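PDB 6GL2: endoglucanase, family GH5 from Zobellia galactanivorans, which hydrolyses hemicellulose glucans such as mixed-linked glucan, probably by cutting beta-glucosidic bonds within the chain. Local coordinates for residues N29-Y34 and D86-I91; A90-A95 and V102-H107. All blocks are in the same frame, centred on the assembly; numbering follows the deposited sequence. Where two conformers were deposited one is given.

Contact 1: N29-Y34 and D86-I91; sequences NAMDTY and DKVEAI
Met31 carries the whole contact, lying across three residues of one helical face: Lys87, Val88 and Ile91. Its terminal methyl does most of the reaching, with Met31 CE 3.5 Å from Val88 CG2 and 3.8 Å from Lys87 CB. Nearer the backbone, Met31 CG rests 3.7 Å from the CD1 methyl of Ile91, and the sulfur lies only a little farther from that same methyl. In the conformer described here chi1 (-61°), which puts CG anti to the carbonyl carbon, sets CG against Ile91; the chain then folds back rather than extending, and its bends at chi2 (-64°) and chi3 (-75°) bring CE round to Val88 and Lys87. A long, unbranched and pliable thioether suits such a place, because it can follow the groove between side chains one helical turn apart.

The two segments belong to a (beta/alpha)8, or TIM, barrel of family GH5. Residues 29-34 come from the loop that follows strand 24-26. Residues 86-91 are part of helix 82-96, which packs outside the barrel; the loop is thus seated on a helix of the next beta-alpha unit.

A type I turn from Ala30 to Thr33 presents the methionine. Thr33 N donates to Ala30 O, and Thr33 OG1, 2.8 Å from Ala30 O, joins it on the same face of the carbonyl plane. Asp32 folds its carboxylate back to grip the start of the turn: Asn29 N meets the syn lone pair of Asp32 OD2 at 2.9 Å, whereas Ala30 N approaches Asp32 OD1 from above the carboxylate plane at 2.8 Å. Farther out, Thr67 is hydrogen-bonded to the backbone of Met31 and to Asp32 O. The ammonium group of Lys87 leads away to a salt bridge with Glu38, its aliphatic CB staying behind as packing surface.

Contact 2: A90-A95 and V102-H107; sequences AIANFA and VIINIH
Each segment carries a flat ring away from the packing of Ala92 and Ala95 against Val102. On the helix, Phe94 folds back over the backbone of the preceding helical turn, and one face of the ring is occupied by Ala90 O, 3.3 Å above the plane and displaced toward the rim. Beyond the strand, the edge of His107 is met by the amide of Asn105: Asn105 ND2 donates to His107 ND1 at 3.0 Å, nearly straight at 169° and practically in the ring plane. Glu148 and Val66 N hold the same amide through its ND2 and OD1, fixing its rotation and, through it, helping to orient the imidazole.

Away from these rings the contact itself is aliphatic. In the conformer described, Val102 CG1 stands 4.1 Å from Ala92 CB, while Val102 CG2 turns to the helix backbone, 3.7 Å from Ala92 O; the placing of the two methyls is tentative. Ile104 extends its CD1 to 4.3 Å from Ala92 CB. Alanine suits the helix here because its small methyl lets the backbone come close, and the beta-branched residues are well matched to an extended strand. The axes approach to 9.0 Å and run nearly antiparallel, at 160°, as expected in a right-handed beta-alpha-beta crossover; this one comprises strand 61-64, helix 82-96 and strand 101-105. Leu145 of the adjoining strand extends the same apolar layer.

Side chain to side chain the contact is hydrocarbon on both segments, so cohesion comes from exclusion of water and dispersion forces; the strand's backbone bonds to its neighbours, and the directional side-chain bonding described here belongs to Asn105.

Contacts 1 and 2 are neighbours on helix 82-96, their centres about 7 Å apart, and share Ala90 and Ile91. Along the chain the loop 29-34 comes first, then 86-91 and 90-95 on overlapping stretches of the helix, and finally 102-107, which runs along strand 101-105 and into the loop beyond it. Contact 2 thus secures the helix to the barrel wall, while contact 1 docks the loop after strand 24-26 onto its earlier part. They also touch directly: Val88 CG1 packs 3.9 Å from Ile104 CD1, and Asp32 CB lies 3.5 Å from His107 CD2. Buried packing thus links the loop after the first strand, the second helix of the barrel and the third strand, away from the magnesium site.

Contact 1: N29-Y34 and D86-I91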
ATOM      1  N   ASN A  29      -0.888  10.101  -5.518  1.00  7.37           N
ATOM      2  CA  ASN A  29      -0.523  10.999  -6.549  1.00  7.66           C
ATOM      3  C   ASN A  29       0.467  12.068  -6.173  1.00  9.08           C
ATOM      4  O   ASN A  29       0.355  13.248  -6.487  1.00  8.76           O
ATOM      5  CB  ASN A  29      -1.780  11.619  -7.184  1.00  9.16           C
ATOM      6  CG  ASN A  29      -2.549  10.655  -8.119  1.00  9.96           C
ATOM      7  OD1 ASN A  29      -2.271   9.495  -8.215  1.00 11.42           O
ATOM      8  ND2 ASN A  29      -3.594  11.200  -8.796  1.00 11.41           N
ATOM      9  N   ALA A  30       1.463  11.675  -5.352  1.00  8.20           N
ATOM     10  CA  ALA A  30       2.574  12.507  -4.956  1.00  7.78           C
ATOM     11  C   ALA A  30       3.855  11.851  -5.468  1.00  8.58           C
ATOM     12  O   ALA A  30       4.136  11.979  -6.629  1.00  8.23           O
ATOM     13  CB  ALA A  30       2.551  12.802  -3.452  1.00  8.49           C
ATOM     14  N   MET A  31       4.612  11.189  -4.592  1.00  7.90           N
ATOM     15  CA  MET A  31       5.848  10.547  -4.988  0.70  7.46           C
ATOM     16  C   MET A  31       5.643   9.388  -5.929  1.00  8.01           C
ATOM     17  O   MET A  31       6.578   8.901  -6.558  1.00  7.99           O
ATOM     18  CB  MET A  31       6.648  10.116  -3.755  0.70  7.91           C
ATOM     19  CG  MET A  31       7.040  11.299  -2.844  0.70  8.65           C
ATOM     20  SD  MET A  31       8.153  12.444  -3.667  0.70 10.55           S
ATOM     21  CE  MET A  31       9.700  11.410  -3.570  0.70 10.42           C
ATOM     22  N   ASP A  32       4.404   8.860  -5.967  1.00  7.61           N
ATOM     23  CA  ASP A  32       3.986   7.822  -6.905  1.00  7.52           C
ATOM     24  C   ASP A  32       3.627   8.335  -8.304  1.00  8.48           C
ATOM     25  O   ASP A  32       3.432   7.518  -9.195  1.00  9.48           O
ATOM     26  CB  ASP A  32       2.786   7.049  -6.337  1.00  8.24           C
ATOM     27  CG  ASP A  32       1.708   7.944  -5.861  1.00  7.97           C
ATOM     28  OD1 ASP A  32       1.969   8.944  -5.124  1.00  8.27           O
ATOM     29  OD2 ASP A  32       0.493   7.674  -6.185  1.00  9.91           O
ATOM     30  N   THR A  33       3.563   9.636  -8.495  1.00  8.07           N
ATOM     31  CA  THR A  33       3.221  10.186  -9.799  1.00  9.07           C
ATOM     32  C   THR A  33       4.121   9.577 -10.874  1.00 10.05           C
ATOM     33  O   THR A  33       5.328   9.496 -10.732  1.00 10.16           O
ATOM     34  CB  THR A  33       3.409  11.711  -9.690  1.00  9.62           C
ATOM     35  OG1 THR A  33       2.446  12.272  -8.829  1.00 10.29           O
ATOM     36  CG2 THR A  33       3.339  12.432 -11.105  1.00 10.23           C
ATOM     37  N   TYR A  34       3.481   9.160 -11.971  1.00 11.11           N
ATOM     38  CA  TYR A  34       4.251   8.517 -13.044  1.00 11.27           C
ATOM     39  C   TYR A  34       4.748   9.585 -14.012  1.00 12.54           C
ATOM     40  O   TYR A  34       4.171   9.743 -15.154  1.00 13.98           O
ATOM     41  CB  TYR A  34       3.463   7.422 -13.728  1.00 12.90           C
ATOM     42  CG  TYR A  34       4.317   6.516 -14.594  1.00 13.11           C
ATOM     43  CD1 TYR A  34       5.185   5.655 -14.045  1.00 13.80           C
ATOM     44  CD2 TYR A  34       4.294   6.637 -15.955  1.00 14.68           C
ATOM     45  CE1 TYR A  34       5.978   4.811 -14.794  1.00 13.94           C
ATOM     46  CE2 TYR A  34       5.115   5.809 -16.728  1.00 17.87           C
ATOM     47  CZ  TYR A  34       5.973   4.932 -16.126  1.00 17.14           C
ATOM     48  OH  TYR A  34       6.743   4.071 -16.879  1.00 21.33           O
ATOM     49  N   ASP A  86      16.440  11.433  -0.952  1.00  7.75           N
ATOM     50  CA  ASP A  86      16.336  12.499   0.034  1.00  8.62           C
ATOM     51  C   ASP A  86      14.860  12.921   0.195  1.00  8.50           C
ATOM     52  O   ASP A  86      14.425  13.195   1.328  1.00  8.73           O
ATOM     53  CB  ASP A  86      17.184  13.705  -0.347  1.00  9.18           C
ATOM     54  CG  ASP A  86      18.675  13.486  -0.191  1.00 10.26           C
ATOM     55  OD1 ASP A  86      19.170  12.553   0.361  1.00 11.01           O
ATOM     56  OD2 ASP A  86      19.389  14.366  -0.837  1.00 12.27           O
ATOM     57  N   LYS A  87      14.187  13.130  -0.922  1.00  8.96           N
ATOM     58  CA  LYS A  87      12.772  13.509  -0.878  1.00  8.77           C
ATOM     59  C   LYS A  87      11.882  12.491  -0.175  1.00  8.54           C
ATOM     60  O   LYS A  87      10.993  12.875   0.581  1.00 10.25           O
ATOM     61  CB  LYS A  87      12.241  13.832  -2.251  1.00 10.59           C
ATOM     62  CG  LYS A  87      12.887  15.054  -2.892  1.00 12.83           C
ATOM     63  CD  LYS A  87      12.425  15.217  -4.326  1.00 16.68           C
ATOM     64  CE  LYS A  87      12.296  16.685  -4.656  1.00 24.59           C
ATOM     65  NZ  LYS A  87      11.535  16.985  -5.925  1.00 25.46           N
ATOM     66  N   VAL A  88      12.078  11.239  -0.511  1.00  8.35           N
ATOM     67  CA  VAL A  88      11.336  10.200   0.138  1.00  8.34           C
ATOM     68  C   VAL A  88      11.575  10.265   1.645  1.00  9.40           C
ATOM     69  O   VAL A  88      10.656  10.153   2.470  1.00  8.45           O
ATOM     70  CB  VAL A  88      11.648   8.816  -0.451  1.00  8.59           C
ATOM     71  CG1 VAL A  88      10.958   7.718   0.383  1.00 10.04           C
ATOM     72  CG2 VAL A  88      11.348   8.759  -1.934  1.00 10.03           C
ATOM     73  N   GLU A  89      12.875  10.342   2.004  1.00  8.70           N
ATOM     74  CA  GLU A  89      13.221  10.354   3.425  1.00  8.13           C
ATOM     75  C   GLU A  89      12.604  11.550   4.164  1.00  7.79           C
ATOM     76  O   GLU A  89      12.195  11.402   5.299  1.00  9.26           O
ATOM     77  CB  GLU A  89      14.745  10.279   3.522  1.00  8.46           C
ATOM     78  CG  GLU A  89      15.257  10.241   4.943  1.00  9.89           C
ATOM     79  CD  GLU A  89      16.744   9.840   5.079  1.00 11.24           C
ATOM     80  OE1 GLU A  89      17.472  10.141   4.143  1.00 11.59           O
ATOM     81  OE2 GLU A  89      17.149   9.471   6.239  1.00 13.73           O
ATOM     82  N   ALA A  90      12.640  12.691   3.526  1.00  8.37           N
ATOM     83  CA  ALA A  90      12.073  13.830   4.171  1.00  8.12           C
ATOM     84  C   ALA A  90      10.595  13.632   4.524  1.00  8.81           C
ATOM     85  O   ALA A  90      10.176  13.998   5.623  1.00  9.42           O
ATOM     86  CB  ALA A  90      12.239  15.044   3.295  1.00  9.56           C
ATOM     87  N   ILE A  91       9.807  13.118   3.573  1.00  8.43           N
ATOM     88  CA  ILE A  91       8.393  12.907   3.843  1.00  8.87           C
ATOM     89  C   ILE A  91       8.180  11.850   4.887  1.00  9.30           C
ATOM     90  O   ILE A  91       7.369  11.937   5.793  1.00  9.67           O
ATOM     91  CB  ILE A  91       7.609  12.622   2.556  1.00  8.81           C
ATOM     92  CG1 ILE A  91       7.743  13.718   1.554  1.00  9.21           C
ATOM     93  CG2 ILE A  91       6.150  12.243   2.853  1.00 10.46           C
ATOM     94  CD1 ILE A  91       7.301  13.380   0.155  1.00 10.95           C
TER

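Contact 2: A90-A95 and V102-H107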
ATOM      1  N   ALA A  90      12.640  12.691   3.526  1.00  8.37           N
ATOM      2  CA  ALA A  90      12.073  13.830   4.171  1.00  8.12           C
ATOM      3  C   ALA A  90      10.595  13.632   4.524  1.00  8.81           C
ATOM      4  O   ALA A  90      10.176  13.998   5.623  1.00  9.42           O
ATOM      5  CB  ALA A  90      12.239  15.044   3.295  1.00  9.56           C
ATOM      6  N   ILE A  91       9.807  13.118   3.573  1.00  8.43           N
ATOM      7  CA  ILE A  91       8.393  12.907   3.843  1.00  8.87           C
ATOM      8  C   ILE A  91       8.180  11.850   4.887  1.00  9.30           C
ATOM      9  O   ILE A  91       7.369  11.937   5.793  1.00  9.67           O
ATOM     10  CB  ILE A  91       7.609  12.622   2.556  1.00  8.81           C
ATOM     11  CG1 ILE A  91       7.743  13.718   1.554  1.00  9.21           C
ATOM     12  CG2 ILE A  91       6.150  12.243   2.853  1.00 10.46           C
ATOM     13  CD1 ILE A  91       7.301  13.380   0.155  1.00 10.95           C
ATOM     14  N   ALA A  92       8.977  10.787   4.790  1.00  7.81           N
ATOM     15  CA  ALA A  92       8.906   9.774   5.831  1.00  8.42           C
ATOM     16  C   ALA A  92       9.090  10.347   7.235  1.00  9.38           C
ATOM     17  O   ALA A  92       8.418   9.997   8.200  1.00  9.54           O
ATOM     18  CB  ALA A  92       9.904   8.654   5.570  1.00  9.53           C
ATOM     19  N   ASN A  93      10.098  11.211   7.345  1.00  9.46           N
ATOM     20  CA  ASN A  93      10.364  11.878   8.641  1.00  9.52           C
ATOM     21  C   ASN A  93       9.281  12.786   9.051  1.00  9.42           C
ATOM     22  O   ASN A  93       8.988  12.839  10.250  1.00 11.54           O
ATOM     23  CB  ASN A  93      11.708  12.622   8.620  1.00 10.51           C
ATOM     24  CG  ASN A  93      12.799  11.664   8.899  1.00 13.93           C
ATOM     25  OD1 ASN A  93      13.448  11.216   8.052  1.00 17.04           O
ATOM     26  ND2 ASN A  93      12.815  11.131  10.129  1.00 16.88           N
ATOM     27  N   PHE A  94       8.552  13.425   8.146  1.00  9.81           N
ATOM     28  CA  PHE A  94       7.396  14.249   8.521  1.00  9.67           C
ATOM     29  C   PHE A  94       6.415  13.371   9.319  1.00 10.09           C
ATOM     30  O   PHE A  94       5.797  13.815  10.298  1.00 11.65           O
ATOM     31  CB  PHE A  94       6.628  14.814   7.373  1.00  9.90           C
ATOM     32  CG  PHE A  94       7.368  15.766   6.468  1.00 11.24           C
ATOM     33  CD1 PHE A  94       8.433  16.509   6.861  1.00 11.25           C
ATOM     34  CD2 PHE A  94       6.923  15.918   5.163  1.00 11.08           C
ATOM     35  CE1 PHE A  94       9.083  17.424   5.962  1.00 12.35           C
ATOM     36  CE2 PHE A  94       7.571  16.775   4.303  1.00 12.58           C
ATOM     37  CZ  PHE A  94       8.585  17.482   4.753  1.00 12.44           C
ATOM     38  N   ALA A  95       6.128  12.191   8.835  1.00  9.28           N
ATOM     39  CA  ALA A  95       5.242  11.205   9.463  1.00  9.07           C
ATOM     40  C   ALA A  95       5.784  10.664  10.767  1.00  9.11           C
ATOM     41  O   ALA A  95       5.105  10.600  11.809  1.00  9.69           O
ATOM     42  CB  ALA A  95       4.860  10.112   8.506  1.00 10.90           C
ATOM     43  N   VAL A 102       5.038   4.516   8.929  0.60  8.03           N
ATOM     44  CA  VAL A 102       5.204   4.988   7.525  0.60  7.86           C
ATOM     45  C   VAL A 102       5.501   3.727   6.754  0.60  7.35           C
ATOM     46  O   VAL A 102       6.406   2.939   7.062  0.60  8.38           O
ATOM     47  CB  VAL A 102       6.373   5.977   7.353  0.60  7.95           C
ATOM     48  CG1 VAL A 102       6.628   6.180   5.873  0.60  8.77           C
ATOM     49  CG2 VAL A 102       5.988   7.276   8.010  0.60  8.53           C
ATOM     50  N   ILE A 103       4.809   3.580   5.597  1.00  7.30           N
ATOM     51  CA  ILE A 103       5.080   2.480   4.671  1.00  7.16           C
ATOM     52  C   ILE A 103       5.697   3.123   3.398  1.00  7.45           C
ATOM     53  O   ILE A 103       5.069   3.967   2.768  1.00  8.40           O
ATOM     54  CB  ILE A 103       3.760   1.764   4.299  1.00  8.25           C
ATOM     55  CG1 ILE A 103       3.051   1.129   5.482  1.00  8.64           C
ATOM     56  CG2 ILE A 103       4.021   0.744   3.204  1.00  8.21           C
ATOM     57  CD1 ILE A 103       1.540   0.985   5.256  1.00  9.89           C
ATOM     58  N   ILE A 104       6.839   2.593   3.008  1.00  7.18           N
ATOM     59  CA  ILE A 104       7.438   3.038   1.705  1.00  7.28           C
ATOM     60  C   ILE A 104       7.398   1.811   0.786  1.00  7.96           C
ATOM     61  O   ILE A 104       7.744   0.702   1.204  1.00  8.61           O
ATOM     62  CB  ILE A 104       8.917   3.432   1.917  1.00  9.94           C
ATOM     63  CG1 ILE A 104       8.963   4.737   2.778  1.00 10.77           C
ATOM     64  CG2 ILE A 104       9.600   3.647   0.558  1.00 12.45           C
ATOM     65  CD1 ILE A 104      10.407   5.078   3.224  1.00 12.69           C
ATOM     66  N   ASN A 105       6.998   2.019  -0.487  1.00  7.63           N
ATOM     67  CA  ASN A 105       6.869   0.916  -1.439  1.00  8.07           C
ATOM     68  C   ASN A 105       7.571   1.224  -2.722  1.00  8.24           C
ATOM     69  O   ASN A 105       8.262   2.213  -2.885  1.00  8.14           O
ATOM     70  CB  ASN A 105       5.360   0.565  -1.662  1.00  8.60           C
ATOM     71  CG  ASN A 105       4.626   1.514  -2.545  1.00  8.07           C
ATOM     72  OD1 ASN A 105       5.219   2.470  -3.056  1.00  8.15           O
ATOM     73  ND2 ASN A 105       3.346   1.222  -2.842  1.00  9.18           N
ATOM     74  N   ILE A 106       7.454   0.274  -3.648  1.00  8.47           N
ATOM     75  CA  ILE A 106       7.628   0.438  -5.073  1.00  8.44           C
ATOM     76  C   ILE A 106       6.260   0.475  -5.712  1.00  9.09           C
ATOM     77  O   ILE A 106       5.513  -0.523  -5.569  1.00 10.33           O
ATOM     78  CB  ILE A 106       8.536  -0.672  -5.686  1.00  8.57           C
ATOM     79  CG1 ILE A 106       9.919  -0.617  -5.139  1.00  9.65           C
ATOM     80  CG2 ILE A 106       8.491  -0.561  -7.194  1.00 10.44           C
ATOM     81  CD1 ILE A 106      10.898  -1.655  -5.701  1.00 10.03           C
ATOM     82  N   HIS A 107       5.884   1.527  -6.375  1.00  8.49           N
ATOM     83  CA  HIS A 107       4.492   1.767  -6.777  1.00  8.50           C
ATOM     84  C   HIS A 107       4.251   1.584  -8.253  1.00  9.88           C
ATOM     85  O   HIS A 107       4.253   0.391  -8.717  1.00 13.29           O
ATOM     86  CB  HIS A 107       3.995   3.152  -6.225  1.00  7.99           C
ATOM     87  CG  HIS A 107       2.527   3.226  -6.079  1.00  7.78           C
ATOM     88  ND1 HIS A 107       1.880   2.633  -5.035  1.00  7.47           N
ATOM     89  CD2 HIS A 107       1.584   3.805  -6.869  1.00  8.79           C
ATOM     90  CE1 HIS A 107       0.572   2.908  -5.171  1.00  8.31           C
ATOM     91  NE2 HIS A 107       0.378   3.543  -6.320  1.00  9.44           N
TER